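Uncharacterized protein (Bacteroides ovatus, PDB 4FXT) is of unknown function but pairs a transthyretin-like N-terminal region with an E-set-like C-terminal region, both built of beta strands without helices. Local coordinates at residues G22-S27 and Y191-S196; V130-G135 and A179-K184; G26-A31 and G68-E73. One frame throughout, in Å; residues are numbered along the deposited sequence.

Contact 1 of 3, residues G22-S27 and Y191-S196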
loop_
_atom_site.group_PDB
_atom_site.type_symbol
_atom_site.label_atom_id
_atom_site.label_comp_id
_atom_site.label_asym_id
_atom_site.label_seq_id
_atom_site.Cartn_x
_atom_site.Cartn_y
_atom_site.Cartn_z
ATOM N N GLY A 22 -1.286 0.658 2.311
ATOM C CA GLY A 22 0.050 0.371 1.808
ATOM C C GLY A 22 0.038 -0.005 0.345
ATOM O O GLY A 22 -0.850 -0.734 -0.117
ATOM N N VAL A 23 1.002 0.533 -0.408
ATOM C CA VAL A 23 1.022 0.178 -1.805
ATOM C C VAL A 23 2.492 0.081 -2.265
ATOM O O VAL A 23 3.389 0.341 -1.455
ATOM C CB VAL A 23 0.189 1.200 -2.603
ATOM C CG1 VAL A 23 0.908 2.533 -2.756
ATOM C CG2 VAL A 23 -0.172 0.626 -3.942
ATOM N N ARG A 24 2.733 -0.376 -3.525
ATOM C CA ARG A 24 4.088 -0.475 -4.061
ATOM C C ARG A 24 4.562 0.936 -4.539
ATOM O O ARG A 24 3.817 1.649 -5.229
ATOM C CB ARG A 24 4.159 -1.511 -5.188
ATOM C CG ARG A 24 5.541 -1.632 -5.808
ATOM C CD ARG A 24 5.662 -2.674 -6.887
ATOM N NE ARG A 24 4.862 -2.335 -8.060
ATOM C CZ ARG A 24 5.297 -1.630 -9.098
ATOM N NH1 ARG A 24 6.545 -1.177 -9.127
ATOM N NH2 ARG A 24 4.488 -1.370 -10.111
ATOM N N SER A 25 5.798 1.333 -4.150
ATOM C CA SER A 25 6.364 2.607 -4.543
ATOM C C SER A 25 6.452 2.640 -6.051
ATOM O O SER A 25 6.874 1.656 -6.649
ATOM C CB SER A 25 7.728 2.850 -3.881
ATOM O OG SER A 25 8.239 4.152 -4.154
ATOM N N GLY A 26 5.970 3.739 -6.630
ATOM C CA GLY A 26 5.911 4.001 -8.063
ATOM C C GLY A 26 4.875 3.208 -8.828
ATOM O O GLY A 26 5.103 2.901 -9.997
ATOM N N SER A 27 3.730 2.878 -8.201
ATOM C CA SER A 27 2.743 2.050 -8.900
ATOM C C SER A 27 1.339 2.673 -8.979
ATOM O O SER A 27 0.602 2.444 -9.948
ATOM C CB SER A 27 2.607 0.707 -8.192
ATOM O OG SER A 27 2.030 0.871 -6.911
ATOM N N TYR A 191 -0.454 -5.555 -5.897
ATOM C CA TYR A 191 -0.712 -6.051 -4.569
ATOM C C TYR A 191 -1.101 -4.917 -3.661
ATOM O O TYR A 191 -0.672 -3.774 -3.864
ATOM C CB TYR A 191 0.522 -6.776 -3.983
ATOM C CG TYR A 191 0.804 -8.193 -4.417
ATOM C CD1 TYR A 191 1.301 -8.466 -5.687
ATOM C CD2 TYR A 191 0.746 -9.244 -3.506
ATOM C CE1 TYR A 191 1.596 -9.764 -6.089
ATOM C CE2 TYR A 191 1.067 -10.550 -3.886
ATOM C CZ TYR A 191 1.506 -10.801 -5.181
ATOM O OH TYR A 191 1.843 -12.071 -5.583
ATOM N N CYS A 192 -1.834 -5.232 -2.618
ATOM C CA CYS A 192 -2.105 -4.322 -1.538
ATOM C C CYS A 192 -1.254 -4.764 -0.374
ATOM O O CYS A 192 -1.231 -5.956 -0.057
ATOM C CB CYS A 192 -3.582 -4.239 -1.186
ATOM S SG CYS A 192 -3.917 -3.151 0.231
ATOM N N TYR A 193 -0.515 -3.839 0.229
ATOM C CA TYR A 193 0.444 -4.199 1.251
ATOM C C TYR A 193 0.187 -3.599 2.609
ATOM O O TYR A 193 -0.513 -2.598 2.792
ATOM C CB TYR A 193 1.845 -3.711 0.822
ATOM C CG TYR A 193 2.370 -4.232 -0.501
ATOM C CD1 TYR A 193 2.069 -3.580 -1.699
ATOM C CD2 TYR A 193 3.243 -5.315 -0.548
ATOM C CE1 TYR A 193 2.571 -4.038 -2.913
ATOM C CE2 TYR A 193 3.755 -5.779 -1.757
ATOM C CZ TYR A 193 3.431 -5.128 -2.933
ATOM O OH TYR A 193 3.972 -5.592 -4.106
ATOM N N SER A 194 0.862 -4.216 3.574
ATOM C CA SER A 194 1.011 -3.782 4.947
ATOM C C SER A 194 2.017 -2.682 4.962
ATOM O O SER A 194 2.631 -2.400 3.923
ATOM C CB SER A 194 1.444 -4.959 5.808
ATOM O OG SER A 194 2.757 -5.330 5.418
ATOM N N GLN A 195 2.310 -2.133 6.134
ATOM C CA GLN A 195 3.364 -1.151 6.183
ATOM C C GLN A 195 4.718 -1.873 6.107
ATOM O O GLN A 195 4.791 -3.052 6.482
ATOM C CB GLN A 195 3.231 -0.275 7.439
ATOM C CG GLN A 195 2.107 0.779 7.306
ATOM C CD GLN A 195 2.292 1.807 6.165
ATOM O OE1 GLN A 195 3.380 2.408 5.990
ATOM N NE2 GLN A 195 1.213 2.072 5.398
ATOM N N SER A 196 5.759 -1.203 5.515
ATOM C CA SER A 196 7.116 -1.760 5.484
ATOM C C SER A 196 7.715 -1.535 6.862
ATOM O O SER A 196 7.859 -0.391 7.254
ATOM C CB SER A 196 7.940 -1.151 4.375
ATOM O OG SER A 196 9.247 -1.700 4.370
#
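G22 meets Y193 where the transthyretin-clan N-terminal part of the chain lies against the E-set-clan C-terminal part, a loop resting on an edge strand of a beta sheet. The G22 carbonyl O accepts the amide N of Y193 at 3.1 Å; the N-H points almost straight at the oxygen (167°) but arrives from above the carbonyl plane, not in it. G22 CA, meanwhile, turns a C-H to Y193 O, 3.2 Å away, and the bent side chain of Q195 brings NE2 round to 4.1 Å from the same CA. V23 adds backbone: its C stands 3.7 Å from Y193 CD1, and its O is taken by the guanidinium of R180. Next comes R24, whose CB lies 3.8 Å from Y193 CE1. The ring is brought alongside V23 and R24 because Y193 CG stands beside the backbone N, opposite the carbonyl carbon (chi1 -58°); its OH goes on to the amide of E142. Beyond CB the arginine leads away to a salt bridge between its NE and E190. The loop then curls back, and S27 OG donates to R24 O at 2.6 Å.

Contact 2 of 3, residues V130-G135 and A179-K184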
loop_
_atom_site.group_PDB
_atom_site.type_symbol
_atom_site.label_atom_id
_atom_site.label_comp_id
_atom_site.label_asym_id
_atom_site.label_seq_id
_atom_site.Cartn_x
_atom_site.Cartn_y
_atom_site.Cartn_z
ATOM N N VAL A 130 -1.040 -14.413 -1.537
ATOM C CA VAL A 130 -0.585 -13.697 -0.365
ATOM C C VAL A 130 0.918 -13.912 -0.312
ATOM O O VAL A 130 1.371 -15.040 -0.464
ATOM C CB VAL A 130 -1.315 -14.090 0.926
ATOM C CG1 VAL A 130 -0.771 -13.299 2.118
ATOM C CG2 VAL A 130 -2.816 -13.868 0.767
ATOM N N GLY A 131 1.670 -12.840 -0.135
ATOM C CA GLY A 131 3.122 -12.896 -0.054
ATOM C C GLY A 131 3.734 -12.180 1.133
ATOM O O GLY A 131 3.201 -11.171 1.592
ATOM N N ILE A 132 4.837 -12.734 1.662
ATOM C CA ILE A 132 5.685 -12.136 2.690
ATOM C C ILE A 132 6.971 -11.752 1.984
ATOM O O ILE A 132 7.533 -12.578 1.267
ATOM C CB ILE A 132 5.930 -12.987 3.972
ATOM C CG1 ILE A 132 4.629 -13.416 4.676
ATOM C CG2 ILE A 132 6.862 -12.277 4.962
ATOM C CD1 ILE A 132 4.255 -14.684 4.317
ATOM N N TYR A 133 7.414 -10.494 2.144
ATOM C CA TYR A 133 8.611 -9.995 1.468
ATOM C C TYR A 133 9.619 -9.462 2.481
ATOM O O TYR A 133 9.225 -8.872 3.491
ATOM C CB TYR A 133 8.207 -8.904 0.473
ATOM C CG TYR A 133 7.138 -9.383 -0.494
ATOM C CD1 TYR A 133 7.464 -10.194 -1.577
ATOM C CD2 TYR A 133 5.800 -9.043 -0.315
ATOM C CE1 TYR A 133 6.481 -10.695 -2.429
ATOM C CE2 TYR A 133 4.815 -9.508 -1.179
ATOM C CZ TYR A 133 5.160 -10.341 -2.235
ATOM O OH TYR A 133 4.207 -10.869 -3.073
ATOM N N LEU A 134 10.910 -9.735 2.236
ATOM C CA LEU A 134 12.052 -9.217 3.007
ATOM C C LEU A 134 12.939 -8.433 2.080
ATOM O O LEU A 134 13.250 -8.934 0.999
ATOM C CB LEU A 134 12.871 -10.313 3.734
ATOM C CG LEU A 134 12.143 -11.310 4.697
ATOM C CD1 LEU A 134 13.098 -12.342 5.206
ATOM C CD2 LEU A 134 11.457 -10.604 5.862
ATOM N N GLY A 135 13.303 -7.208 2.470
ATOM C CA GLY A 135 14.145 -6.317 1.673
ATOM C C GLY A 135 15.243 -5.630 2.458
ATOM O O GLY A 135 15.184 -5.576 3.693
ATOM N N ALA A 179 10.389 -5.806 6.392
ATOM C CA ALA A 179 9.466 -6.900 6.133
ATOM C C ALA A 179 8.124 -6.361 5.781
ATOM O O ALA A 179 7.758 -5.282 6.261
ATOM C CB ALA A 179 9.373 -7.803 7.340
ATOM N N ARG A 180 7.381 -7.093 4.939
ATOM C CA ARG A 180 6.081 -6.614 4.473
ATOM C C ARG A 180 5.188 -7.755 3.969
ATOM O O ARG A 180 5.689 -8.741 3.432
ATOM C CB ARG A 180 6.333 -5.614 3.325
ATOM C CG ARG A 180 5.320 -4.523 3.232
ATOM C CD ARG A 180 5.714 -3.550 2.164
ATOM N NE ARG A 180 4.747 -2.459 2.090
ATOM C CZ ARG A 180 4.619 -1.642 1.055
ATOM N NH1 ARG A 180 5.360 -1.817 -0.031
ATOM N NH2 ARG A 180 3.701 -0.684 1.071
ATOM N N VAL A 181 3.873 -7.590 4.099
ATOM C CA VAL A 181 2.876 -8.580 3.674
ATOM C C VAL A 181 2.050 -7.958 2.554
ATOM O O VAL A 181 1.620 -6.812 2.697
ATOM C CB VAL A 181 1.980 -9.083 4.852
ATOM C CG1 VAL A 181 1.008 -10.147 4.392
ATOM C CG2 VAL A 181 2.806 -9.601 6.016
ATOM N N GLY A 182 1.848 -8.702 1.457
ATOM C CA GLY A 182 1.083 -8.247 0.301
ATOM C C GLY A 182 -0.004 -9.209 -0.091
ATOM O O GLY A 182 0.217 -10.408 -0.056
ATOM N N VAL A 183 -1.182 -8.725 -0.468
ATOM C CA VAL A 183 -2.255 -9.614 -0.968
ATOM C C VAL A 183 -2.676 -9.093 -2.353
ATOM O O VAL A 183 -2.954 -7.901 -2.483
ATOM C CB VAL A 183 -3.484 -9.796 -0.007
ATOM C CG1 VAL A 183 -4.052 -8.461 0.446
ATOM C CG2 VAL A 183 -4.580 -10.645 -0.628
ATOM N N LYS A 184 -2.695 -9.985 -3.379
ATOM C CA LYS A 184 -3.113 -9.632 -4.742
ATOM C C LYS A 184 -4.457 -10.260 -5.098
ATOM O O LYS A 184 -4.666 -11.452 -4.850
ATOM C CB LYS A 184 -2.081 -10.053 -5.777
ATOM C CG LYS A 184 -2.423 -9.418 -7.114
ATOM C CD LYS A 184 -1.553 -9.839 -8.239
ATOM C CE LYS A 184 -1.991 -9.169 -9.496
ATOM N NZ LYS A 184 -3.356 -9.530 -9.875
#
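Y133 and R180 form a hydrogen-bonded pair of an antiparallel beta ladder, and the tyrosine lies along the neighbouring strand from its first carbon onward. Its CB sits 3.9 Å from R180 O, the oxygen that accepts the Y133 amide N at 2.8 Å. With CG opposite the carbonyl carbon (chi1 -54°), the ring runs on toward G182: CD2 still keeps to R180 O at 3.8 Å, and CE2 reaches G182 N at 4.0 Å, that amide lying at the ring edge near its plane. The hydroxyl passes over G131 and meets the Y191 ring. G131 and G182 put no side chain on this face, which leaves room for the ring. Those two glycines exchange two bonds, G131 N to G182 O and G182 N to G131 O, each 2.8 Å long. On the other face branched and small side chains meet, among them V130 CG2 with V183 CG2 at 3.9 Å and L134 CD2 with A179 CB at 3.8 Å. In the sheet these two strands are the middle pair, between 147-150 and 192-200; on the valine face A179, V181 and V183 touch strand 98-108, and I132 and L134 touch strand 160-166.

Contact 3 of 3, residues G26-A31 and G68-E73; sequences GSSEFA and GNAPWE
S28 and A70 pack side by side where the start of strand 28-33 passes the loop that follows strand 60-68, within the transthyretin-like part of the protein. Here the fit is close: S28 CB stands 3.8 Å from A70 CB, and S28 OG lies 3.7 Å from P71 CD. The hydroxyl makes its hydrogen bond within its own segment, donating to S27 OG, itself bound to R24.

Two residues along the strand, F30 meets W72. The side chains cross at about a right angle, and CE1 of the phenylalanine lies 3.8 Å from CZ2 of the indole. The ring planes are inclined by 34° with centroids 5.9 Å apart, an oblique pair that is neither stacked nor edge-to-face. W72 is folded back toward the strand, its CG lying between backbone N and carbonyl carbon (chi1 49°), and A70 CB and P71 CD both sit over one face of the indole near its rim. A14 of strand 7-16 packs on F30 and W72 alike.

Toward G68 and N69 the packing thins out. These two residues are exposed, and the approach of N69 CB to S27 O is a distant 4.4 Å. N69 also touches S189, and the carbonyl of A70 takes a weak bond from S188, both in the C-terminal part of the chain.

No hydrogen bond joins the two segments; between them the contact rests on van der Waals packing, with the indole between A70 and P71 on one side and F30 on the other.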
loop_
_atom_site.group_PDB
_atom_site.type_symbol
_atom_site.label_atom_id
_atom_site.label_comp_id
_atom_site.label_asym_id
_atom_site.label_seq_id
_atom_site.Cartn_x
_atom_site.Cartn_y
_atom_site.Cartn_z
ATOM N N GLY A 26 5.970 3.739 -6.630
ATOM C CA GLY A 26 5.911 4.001 -8.063
ATOM C C GLY A 26 4.875 3.208 -8.828
ATOM O O GLY A 26 5.103 2.901 -9.997
ATOM N N SER A 27 3.730 2.878 -8.201
ATOM C CA SER A 27 2.743 2.050 -8.900
ATOM C C SER A 27 1.339 2.673 -8.979
ATOM O O SER A 27 0.602 2.444 -9.948
ATOM C CB SER A 27 2.607 0.707 -8.192
ATOM O OG SER A 27 2.030 0.871 -6.911
ATOM N N SER A 28 0.972 3.408 -7.911
ATOM C CA SER A 28 -0.368 3.948 -7.761
ATOM C C SER A 28 -0.381 5.460 -7.785
ATOM O O SER A 28 0.575 6.128 -7.356
ATOM C CB SER A 28 -0.958 3.449 -6.450
ATOM O OG SER A 28 -0.910 2.033 -6.480
ATOM N N GLU A 29 -1.496 5.990 -8.317
ATOM C CA GLU A 29 -1.748 7.410 -8.528
ATOM C C GLU A 29 -3.195 7.801 -8.340
ATOM O O GLU A 29 -4.085 6.948 -8.243
ATOM C CB GLU A 29 -1.366 7.779 -9.973
ATOM C CG GLU A 29 0.080 7.563 -10.365
ATOM C CD GLU A 29 0.401 7.647 -11.845
ATOM O OE1 GLU A 29 -0.384 8.233 -12.631
ATOM O OE2 GLU A 29 1.477 7.119 -12.209
ATOM N N PHE A 30 -3.409 9.123 -8.342
ATOM C CA PHE A 30 -4.676 9.837 -8.437
ATOM C C PHE A 30 -4.511 10.865 -9.561
ATOM O O PHE A 30 -3.383 11.239 -9.888
ATOM C CB PHE A 30 -5.159 10.480 -7.120
ATOM C CG PHE A 30 -5.342 9.585 -5.924
ATOM C CD1 PHE A 30 -6.191 8.484 -5.981
ATOM C CD2 PHE A 30 -4.836 9.951 -4.688
ATOM C CE1 PHE A 30 -6.383 7.668 -4.852
ATOM C CE2 PHE A 30 -5.059 9.163 -3.552
ATOM C CZ PHE A 30 -5.810 8.014 -3.643
ATOM N N ALA A 31 -5.600 11.287 -10.182
ATOM C CA ALA A 31 -5.535 12.313 -11.212
ATOM C C ALA A 31 -6.318 13.509 -10.750
ATOM O O ALA A 31 -7.430 13.373 -10.212
ATOM C CB ALA A 31 -6.048 11.799 -12.547
ATOM N N GLY A 68 -5.678 4.311 -12.653
ATOM C CA GLY A 68 -4.424 3.601 -12.799
ATOM C C GLY A 68 -4.527 2.150 -12.390
ATOM O O GLY A 68 -5.569 1.529 -12.592
ATOM N N ASN A 69 -3.440 1.595 -11.809
ATOM C CA ASN A 69 -3.366 0.187 -11.455
ATOM C C ASN A 69 -3.446 -0.030 -9.953
ATOM O O ASN A 69 -3.265 -1.174 -9.504
ATOM C CB ASN A 69 -2.074 -0.393 -11.989
ATOM C CG ASN A 69 -1.970 -0.332 -13.487
ATOM O OD1 ASN A 69 -2.815 -0.834 -14.245
ATOM N ND2 ASN A 69 -0.879 0.227 -13.935
ATOM N N ALA A 70 -3.781 1.037 -9.188
ATOM C CA ALA A 70 -3.907 0.995 -7.724
ATOM C C ALA A 70 -4.761 -0.222 -7.230
ATOM O O ALA A 70 -5.772 -0.572 -7.870
ATOM C CB ALA A 70 -4.530 2.281 -7.234
ATOM N N PRO A 71 -4.374 -0.860 -6.094
ATOM C CA PRO A 71 -5.111 -2.047 -5.623
ATOM C C PRO A 71 -6.424 -1.718 -4.857
ATOM O O PRO A 71 -6.785 -2.394 -3.871
ATOM C CB PRO A 71 -4.115 -2.720 -4.698
ATOM C CG PRO A 71 -3.305 -1.578 -4.132
ATOM C CD PRO A 71 -3.175 -0.604 -5.268
ATOM N N TRP A 72 -7.194 -0.765 -5.382
ATOM C CA TRP A 72 -8.489 -0.405 -4.836
ATOM C C TRP A 72 -9.455 -0.070 -5.956
ATOM O O TRP A 72 -9.021 0.085 -7.102
ATOM C CB TRP A 72 -8.376 0.765 -3.857
ATOM C CG TRP A 72 -7.593 1.948 -4.348
ATOM C CD1 TRP A 72 -7.990 2.886 -5.260
ATOM C CD2 TRP A 72 -6.343 2.408 -3.816
ATOM N NE1 TRP A 72 -7.003 3.833 -5.420
ATOM C CE2 TRP A 72 -5.996 3.582 -4.519
ATOM C CE3 TRP A 72 -5.458 1.919 -2.831
ATOM C CZ2 TRP A 72 -4.808 4.282 -4.257
ATOM C CZ3 TRP A 72 -4.269 2.590 -2.602
ATOM C CH2 TRP A 72 -3.963 3.771 -3.290
ATOM N N GLU A 73 -10.768 0.034 -5.632
ATOM C CA GLU A 73 -11.780 0.409 -6.604
ATOM C C GLU A 73 -11.462 1.768 -7.187
ATOM O O GLU A 73 -11.112 2.693 -6.445
ATOM C CB GLU A 73 -13.182 0.406 -6.001
ATOM C CG GLU A 73 -13.725 -0.965 -5.667
ATOM C CD GLU A 73 -15.184 -0.971 -5.252
ATOM O OE1 GLU A 73 -15.653 0.021 -4.644
ATOM O OE2 GLU A 73 -15.861 -1.981 -5.549
#

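Contact 2 is regular sheet: paired backbone bonds between the two middle strands of the C-terminal sheet, every touching residue buried. Contact 3 belongs to the N-terminal part and depends on side-chain packing, with an exposed fringe at one end. Contact 1 lies between them, close to the centre of the chain, and mixes one backbone bond with ring packing. It touches both others. R180 of contact 2 reaches across to the 22-27 loop, and strands 176-185 and 192-200 are sheet neighbours; on the other flank V23 and Y191 pack against P71 of contact 3, and contacts 1 and 3 share G26 and S27. Contacts 2 and 3 do not touch.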